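Local coordinates for 3-oxo-tetronate kinase (Haemophilus influenzae, PDB 1YZY), which catalyses the ATP-dependent phosphorylation of 3-oxo-tetronate to 3-oxo-tetronate 4-phosphate, at residues N72-T84 with F214-M227. Residues are numbered along the deposited sequence; the frame is centred on the assembly and turned at random.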
ATOM      1  N   ASN A  72      16.734   9.583  -8.356  1.00 26.98           N
ATOM      2  CA  ASN A  72      16.631   8.256  -8.936  1.00 24.58           C
ATOM      3  C   ASN A  72      15.837   8.112 -10.236  1.00 25.91           C
ATOM      4  O   ASN A  72      15.279   7.049 -10.519  1.00 25.34           O
ATOM      5  CB  ASN A  72      16.204   7.243  -7.872  1.00 24.53           C
ATOM      6  CG  ASN A  72      17.380   6.806  -6.999  1.00 28.82           C
ATOM      7  OD1 ASN A  72      18.129   5.898  -7.361  1.00 26.75           O
ATOM      8  ND2 ASN A  72      17.581   7.493  -5.877  1.00 19.68           N
ATOM      9  N   GLY A  73      15.819   9.178 -11.034  1.00 24.99           N
ATOM     10  CA  GLY A  73      15.150   9.148 -12.327  1.00 24.75           C
ATOM     11  C   GLY A  73      13.714   9.571 -12.419  1.00 27.53           C
ATOM     12  O   GLY A  73      13.271   9.746 -13.553  1.00 34.66           O
ATOM     13  N   CYS A  74      12.937   9.784 -11.355  1.00 26.55           N
ATOM     14  CA  CYS A  74      11.577  10.253 -11.577  1.00 27.17           C
ATOM     15  C   CYS A  74      11.400  11.653 -12.171  1.00 29.57           C
ATOM     16  O   CYS A  74      12.063  12.602 -11.737  1.00 34.35           O
ATOM     17  CB  CYS A  74      10.866  10.153 -10.231  1.00 25.24           C
ATOM     18  SG  CYS A  74      10.745   8.469  -9.560  1.00 23.87           S
ATOM     19  N   THR A  75      10.523  11.779 -13.169  1.00 28.20           N
ATOM     20  CA  THR A  75      10.278  13.075 -13.803  1.00 28.48           C
ATOM     21  C   THR A  75       8.870  13.615 -13.570  1.00 27.72           C
ATOM     22  O   THR A  75       8.601  14.793 -13.826  1.00 24.95           O
ATOM     23  CB  THR A  75      10.611  13.077 -15.332  1.00 30.95           C
ATOM     24  OG1 THR A  75       9.783  12.141 -16.038  1.00 31.24           O
ATOM     25  CG2 THR A  75      12.069  12.728 -15.556  1.00 31.06           C
ATOM     26  N   GLN A  76       7.976  12.764 -13.075  1.00 23.25           N
ATOM     27  CA  GLN A  76       6.611  13.184 -12.794  1.00 21.27           C
ATOM     28  C   GLN A  76       6.280  12.760 -11.375  1.00 15.11           C
ATOM     29  O   GLN A  76       6.558  11.631 -10.992  1.00 12.50           O
ATOM     30  CB  GLN A  76       5.626  12.564 -13.790  1.00 18.07           C
ATOM     31  CG  GLN A  76       4.186  12.998 -13.539  1.00 24.19           C
ATOM     32  CD  GLN A  76       3.237  12.622 -14.659  1.00 27.13           C
ATOM     33  OE1 GLN A  76       3.380  11.578 -15.299  1.00 31.61           O
ATOM     34  NE2 GLN A  76       2.241  13.466 -14.885  1.00 26.14           N
ATOM     35  N   PHE A  77       5.650  13.643 -10.608  1.00 16.95           N
ATOM     36  CA  PHE A  77       5.344  13.336  -9.220  1.00 15.02           C
ATOM     37  C   PHE A  77       3.877  13.261  -8.875  1.00 20.15           C
ATOM     38  O   PHE A  77       3.057  13.991  -9.434  1.00 22.55           O
ATOM     39  CB  PHE A  77       6.090  14.309  -8.317  1.00 14.99           C
ATOM     40  CG  PHE A  77       7.553  14.376  -8.628  1.00 15.92           C
ATOM     41  CD1 PHE A  77       8.450  13.508  -8.005  1.00 22.85           C
ATOM     42  CD2 PHE A  77       8.019  15.219  -9.634  1.00 24.33           C
ATOM     43  CE1 PHE A  77       9.784  13.471  -8.390  1.00 21.23           C
ATOM     44  CE2 PHE A  77       9.351  15.189 -10.029  1.00 26.47           C
ATOM     45  CZ  PHE A  77      10.236  14.310  -9.405  1.00 30.55           C
ATOM     46  N   TYR A  78       3.562  12.393  -7.921  1.00 19.08           N
ATOM     47  CA  TYR A  78       2.199  12.160  -7.493  1.00 17.58           C
ATOM     48  C   TYR A  78       2.112  12.115  -5.974  1.00 20.74           C
ATOM     49  O   TYR A  78       2.664  11.213  -5.349  1.00 20.02           O
ATOM     50  CB  TYR A  78       1.740  10.821  -8.070  1.00 10.81           C
ATOM     51  CG  TYR A  78       0.259  10.539  -7.971  1.00 17.16           C
ATOM     52  CD1 TYR A  78      -0.540  10.532  -9.118  1.00 20.30           C
ATOM     53  CD2 TYR A  78      -0.349  10.267  -6.749  1.00 11.06           C
ATOM     54  CE1 TYR A  78      -1.906  10.269  -9.052  1.00 12.92           C
ATOM     55  CE2 TYR A  78      -1.725   9.998  -6.671  1.00 11.62           C
ATOM     56  CZ  TYR A  78      -2.493  10.003  -7.829  1.00 18.22           C
ATOM     57  OH  TYR A  78      -3.844   9.746  -7.779  1.00 20.84           O
ATOM     58  N   PHE A  79       1.427  13.092  -5.388  1.00 17.59           N
ATOM     59  CA  PHE A  79       1.223  13.153  -3.945  1.00 17.40           C
ATOM     60  C   PHE A  79      -0.065  12.391  -3.658  1.00 15.69           C
ATOM     61  O   PHE A  79      -1.154  12.876  -3.934  1.00 20.99           O
ATOM     62  CB  PHE A  79       1.110  14.618  -3.488  1.00 10.69           C
ATOM     63  CG  PHE A  79       0.773  14.785  -2.028  1.00 14.58           C
ATOM     64  CD1 PHE A  79       1.081  13.791  -1.099  1.00 13.55           C
ATOM     65  CD2 PHE A  79       0.116  15.928  -1.589  1.00 13.42           C
ATOM     66  CE1 PHE A  79       0.733  13.930   0.236  1.00 12.35           C
ATOM     67  CE2 PHE A  79      -0.236  16.079  -0.257  1.00 15.10           C
ATOM     68  CZ  PHE A  79       0.071  15.078   0.661  1.00  9.49           C
ATOM     69  N   LYS A  80       0.071  11.201  -3.092  1.00 16.14           N
ATOM     70  CA  LYS A  80      -1.054  10.335  -2.779  1.00 10.38           C
ATOM     71  C   LYS A  80      -1.553  10.408  -1.343  1.00 13.81           C
ATOM     72  O   LYS A  80      -0.809  10.145  -0.402  1.00 21.34           O
ATOM     73  CB  LYS A  80      -0.682   8.889  -3.139  1.00 10.87           C
ATOM     74  CG  LYS A  80      -1.455   7.798  -2.413  1.00 20.69           C
ATOM     75  CD  LYS A  80      -2.711   7.427  -3.133  1.00 10.38           C
ATOM     76  CE  LYS A  80      -3.420   6.291  -2.438  1.00 19.54           C
ATOM     77  NZ  LYS A  80      -4.012   6.670  -1.128  1.00 16.08           N
ATOM     78  N   TYR A  81      -2.838  10.711  -1.190  1.00 14.39           N
ATOM     79  CA  TYR A  81      -3.479  10.795   0.115  1.00 15.66           C
ATOM     80  C   TYR A  81      -4.736   9.918   0.155  1.00 15.19           C
ATOM     81  O   TYR A  81      -5.008   9.176  -0.785  1.00 17.58           O
ATOM     82  CB  TYR A  81      -3.775  12.252   0.493  1.00 14.11           C
ATOM     83  CG  TYR A  81      -4.323  13.100  -0.632  1.00 17.85           C
ATOM     84  CD1 TYR A  81      -5.620  12.910  -1.109  1.00 15.03           C
ATOM     85  CD2 TYR A  81      -3.550  14.100  -1.212  1.00 17.62           C
ATOM     86  CE1 TYR A  81      -6.132  13.697  -2.135  1.00 18.28           C
ATOM     87  CE2 TYR A  81      -4.051  14.893  -2.237  1.00 14.63           C
ATOM     88  CZ  TYR A  81      -5.347  14.687  -2.694  1.00 18.67           C
ATOM     89  OH  TYR A  81      -5.865  15.487  -3.691  1.00 20.19           O
ATOM     90  N   CYS A  82      -5.490   9.971   1.246  1.00 12.93           N
ATOM     91  CA  CYS A  82      -6.672   9.126   1.364  1.00 16.08           C
ATOM     92  C   CYS A  82      -7.833   9.581   0.475  1.00 14.92           C
ATOM     93  O   CYS A  82      -7.964  10.775   0.165  1.00 13.89           O
ATOM     94  CB  CYS A  82      -7.116   9.039   2.826  1.00  6.22           C
ATOM     95  SG  CYS A  82      -8.250   7.675   3.222  1.00 19.49           S
ATOM     96  N   SER A  83      -8.664   8.623   0.064  1.00 14.83           N
ATOM     97  CA  SER A  83      -9.817   8.915  -0.784  1.00 15.59           C
ATOM     98  C   SER A  83     -10.922   9.705  -0.054  1.00 19.18           C
ATOM     99  O   SER A  83     -11.857  10.211  -0.686  1.00 17.77           O
ATOM    100  CB  SER A  83     -10.368   7.628  -1.411  1.00 16.16           C
ATOM    101  OG  SER A  83     -10.908   6.738  -0.444  1.00 19.96           O
ATOM    102  N   THR A  84     -10.813   9.810   1.269  1.00 17.71           N
ATOM    103  CA  THR A  84     -11.777  10.572   2.067  1.00 15.51           C
ATOM    104  C   THR A  84     -11.181  11.927   2.468  1.00 17.17           C
ATOM    105  O   THR A  84     -11.715  12.636   3.326  1.00 18.46           O
ATOM    106  CB  THR A  84     -12.286   9.792   3.295  1.00 19.56           C
ATOM    107  OG1 THR A  84     -11.254   8.937   3.796  1.00 18.44           O
ATOM    108  CG2 THR A  84     -13.475   8.941   2.918  1.00 24.38           C
ATOM    109  N   PHE A 214       1.595  17.324 -16.547  1.00 20.61           N
ATOM    110  CA  PHE A 214       1.712  17.990 -15.257  1.00 22.62           C
ATOM    111  C   PHE A 214       2.952  17.450 -14.531  1.00 22.89           C
ATOM    112  O   PHE A 214       3.174  16.242 -14.487  1.00 23.68           O
ATOM    113  CB  PHE A 214       0.481  17.707 -14.396  1.00 23.49           C
ATOM    114  CG  PHE A 214      -0.637  18.694 -14.572  1.00 19.92           C
ATOM    115  CD1 PHE A 214      -1.062  19.076 -15.842  1.00 22.33           C
ATOM    116  CD2 PHE A 214      -1.298  19.206 -13.462  1.00 11.62           C
ATOM    117  CE1 PHE A 214      -2.136  19.950 -15.997  1.00 23.68           C
ATOM    118  CE2 PHE A 214      -2.373  20.081 -13.608  1.00 23.27           C
ATOM    119  CZ  PHE A 214      -2.792  20.452 -14.877  1.00 21.05           C
ATOM    120  N   LYS A 215       3.755  18.355 -13.976  1.00 27.68           N
ATOM    121  CA  LYS A 215       4.963  17.990 -13.237  1.00 22.83           C
ATOM    122  C   LYS A 215       4.535  17.345 -11.919  1.00 23.76           C
ATOM    123  O   LYS A 215       5.259  16.520 -11.355  1.00 22.68           O
ATOM    124  CB  LYS A 215       5.770  19.250 -12.938  1.00 29.17           C
ATOM    125  CG  LYS A 215       7.257  19.084 -12.960  1.00 39.87           C
ATOM    126  CD  LYS A 215       7.770  19.068 -14.380  1.00 43.97           C
ATOM    127  CE  LYS A 215       9.287  18.891 -14.417  1.00 53.18           C
ATOM    128  NZ  LYS A 215       9.757  17.579 -13.860  1.00 51.56           N
ATOM    129  N   LEU A 216       3.367  17.764 -11.429  1.00 20.48           N
ATOM    130  CA  LEU A 216       2.789  17.272 -10.181  1.00 19.44           C
ATOM    131  C   LEU A 216       1.258  17.118 -10.191  1.00 20.06           C
ATOM    132  O   LEU A 216       0.536  17.979 -10.692  1.00 21.02           O
ATOM    133  CB  LEU A 216       3.167  18.213  -9.029  1.00 18.08           C
ATOM    134  CG  LEU A 216       2.469  17.950  -7.694  1.00 21.51           C
ATOM    135  CD1 LEU A 216       2.977  16.643  -7.093  1.00 14.58           C
ATOM    136  CD2 LEU A 216       2.699  19.104  -6.743  1.00 14.66           C
ATOM    137  N   VAL A 217       0.775  16.009  -9.640  1.00 20.51           N
ATOM    138  CA  VAL A 217      -0.652  15.763  -9.527  1.00 17.09           C
ATOM    139  C   VAL A 217      -0.904  15.183  -8.132  1.00 19.40           C
ATOM    140  O   VAL A 217       0.009  14.644  -7.513  1.00 19.37           O
ATOM    141  CB  VAL A 217      -1.187  14.795 -10.627  1.00 23.13           C
ATOM    142  CG1 VAL A 217      -0.846  15.313 -12.021  1.00 24.09           C
ATOM    143  CG2 VAL A 217      -0.650  13.413 -10.437  1.00 25.47           C
ATOM    144  N   THR A 218      -2.125  15.327  -7.624  1.00 22.73           N
ATOM    145  CA  THR A 218      -2.474  14.809  -6.302  1.00 20.35           C
ATOM    146  C   THR A 218      -3.806  14.044  -6.337  1.00 19.06           C
ATOM    147  O   THR A 218      -4.612  14.219  -7.257  1.00 21.10           O
ATOM    148  CB  THR A 218      -2.556  15.942  -5.219  1.00 20.09           C
ATOM    149  OG1 THR A 218      -3.853  16.552  -5.228  1.00 20.32           O
ATOM    150  CG2 THR A 218      -1.501  17.013  -5.453  1.00 12.17           C
ATOM    151  N   GLY A 219      -3.988  13.129  -5.392  1.00 18.51           N
ATOM    152  CA  GLY A 219      -5.225  12.377  -5.343  1.00 12.46           C
ATOM    153  C   GLY A 219      -5.122  11.065  -4.600  1.00 14.22           C
ATOM    154  O   GLY A 219      -4.168  10.836  -3.859  1.00 11.37           O
ATOM    155  N   GLY A 220      -6.156  10.240  -4.732  1.00 14.99           N
ATOM    156  CA  GLY A 220      -6.158   8.932  -4.103  1.00 15.16           C
ATOM    157  C   GLY A 220      -5.537   7.935  -5.068  1.00 15.76           C
ATOM    158  O   GLY A 220      -4.550   8.248  -5.736  1.00 13.39           O
ATOM    159  N   SER A 221      -6.094   6.731  -5.142  1.00 10.86           N
ATOM    160  CA  SER A 221      -5.557   5.728  -6.061  1.00  9.99           C
ATOM    161  C   SER A 221      -6.223   5.786  -7.436  1.00 13.13           C
ATOM    162  O   SER A 221      -5.643   5.348  -8.429  1.00 20.95           O
ATOM    163  CB  SER A 221      -5.728   4.333  -5.479  1.00  9.32           C
ATOM    164  OG  SER A 221      -5.020   4.195  -4.264  1.00 21.52           O
ATOM    165  N   GLY A 222      -7.462   6.280  -7.472  1.00  9.92           N
ATOM    166  CA  GLY A 222      -8.206   6.380  -8.715  1.00 13.75           C
ATOM    167  C   GLY A 222      -7.479   7.001  -9.892  1.00 16.72           C
ATOM    168  O   GLY A 222      -7.417   6.402 -10.965  1.00 19.26           O
ATOM    169  N   LEU A 223      -6.961   8.211  -9.726  1.00 18.94           N
ATOM    170  CA  LEU A 223      -6.256   8.872 -10.821  1.00 15.26           C
ATOM    171  C   LEU A 223      -4.968   8.167 -11.188  1.00 12.80           C
ATOM    172  O   LEU A 223      -4.639   8.040 -12.373  1.00 15.58           O
ATOM    173  CB  LEU A 223      -5.947  10.332 -10.476  1.00 13.60           C
ATOM    174  CG  LEU A 223      -5.091  11.083 -11.500  1.00 12.10           C
ATOM    175  CD1 LEU A 223      -5.824  11.171 -12.836  1.00 16.01           C
ATOM    176  CD2 LEU A 223      -4.759  12.467 -10.984  1.00 18.54           C
ATOM    177  N   GLY A 224      -4.212   7.778 -10.164  1.00 14.91           N
ATOM    178  CA  GLY A 224      -2.945   7.102 -10.378  1.00 14.28           C
ATOM    179  C   GLY A 224      -3.101   5.871 -11.233  1.00 16.17           C
ATOM    180  O   GLY A 224      -2.227   5.576 -12.046  1.00 15.41           O
ATOM    181  N   ALA A 225      -4.192   5.136 -11.005  1.00 14.61           N
ATOM    182  CA  ALA A 225      -4.519   3.919 -11.753  1.00 15.11           C
ATOM    183  C   ALA A 225      -4.707   4.211 -13.240  1.00 17.06           C
ATOM    184  O   ALA A 225      -4.189   3.491 -14.101  1.00 16.30           O
ATOM    185  CB  ALA A 225      -5.776   3.300 -11.196  1.00 14.79           C
ATOM    186  N   TYR A 226      -5.476   5.255 -13.540  1.00 18.35           N
ATOM    187  CA  TYR A 226      -5.726   5.627 -14.921  1.00 15.80           C
ATOM    188  C   TYR A 226      -4.521   6.233 -15.597  1.00 15.01           C
ATOM    189  O   TYR A 226      -4.412   6.192 -16.827  1.00 15.73           O
ATOM    190  CB  TYR A 226      -6.971   6.503 -15.035  1.00 15.76           C
ATOM    191  CG  TYR A 226      -8.215   5.650 -15.010  1.00 19.00           C
ATOM    192  CD1 TYR A 226      -8.892   5.405 -13.822  1.00 18.30           C
ATOM    193  CD2 TYR A 226      -8.647   4.995 -16.159  1.00 14.37           C
ATOM    194  CE1 TYR A 226      -9.968   4.518 -13.775  1.00 18.44           C
ATOM    195  CE2 TYR A 226      -9.714   4.104 -16.121  1.00 15.47           C
ATOM    196  CZ  TYR A 226     -10.369   3.870 -14.930  1.00 15.92           C
ATOM    197  OH  TYR A 226     -11.422   2.978 -14.895  1.00 21.04           O
ATOM    198  N   MET A 227      -3.618   6.801 -14.800  1.00 14.88           N
ATOM    199  CA  MET A 227      -2.378   7.366 -15.332  1.00 18.11           C
ATOM    200  C   MET A 227      -1.449   6.218 -15.732  1.00 19.52           C
ATOM    201  O   MET A 227      -0.673   6.331 -16.676  1.00 24.02           O
ATOM    202  CB  MET A 227      -1.699   8.251 -14.288  1.00 21.68           C
ATOM    203  CG  MET A 227      -2.484   9.496 -13.946  1.00 22.07           C
ATOM    204  SD  MET A 227      -1.574  10.549 -12.828  1.00 18.78           S
ATOM    205  CE  MET A 227      -0.427  11.300 -13.964  1.00 17.94           C
TER
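Strands 77-80 and 216-219 run parallel, with Phe77 beside Leu216 and Phe79 beside Thr218. Five backbone hydrogen bonds join them, from Phe77 N to Lys215 O through to Tyr81 N to Gly219 O (3.0 Å). Side-chain hydrogen bonds extend the pairing. Gln76 swings CG away from its own nitrogen (chi1 -179°) and runs extended, bringing NE2 to Phe214 O at 3.0 Å, the oxygen lying 34° out of the amide plane, while Lys215 bends back so that NZ reaches Thr75 O. Tyr81 OH donates to Thr218 OG1 (2.7 Å), which is also hydrogen-bonded to Val110 O. On the face of the sheet that carries Tyr78 and Val217, the Tyr78 ring ends against the start of helix 221-232. Tyr78 OH donates to Gly220 O at 2.6 Å, from above the carbonyl plane, and accepts a weak hydrogen bond from Gly224 N, fixing the buried hydroxyl at the strand-to-helix turn. Among ring contacts, Gly219 O lies over one face of Tyr81, and Met227 SD sits at the Tyr78 edge, a Met-aromatic contact. Gly219 adopts backbone angles (phi 158°) at which a CB would strike Thr218 O, and Tyr78 OH crowds the same place. This parallel strand pair, with a glycine-rich turn into a helix, belongs to the alpha/beta core of the sugar-binding N-terminal domain.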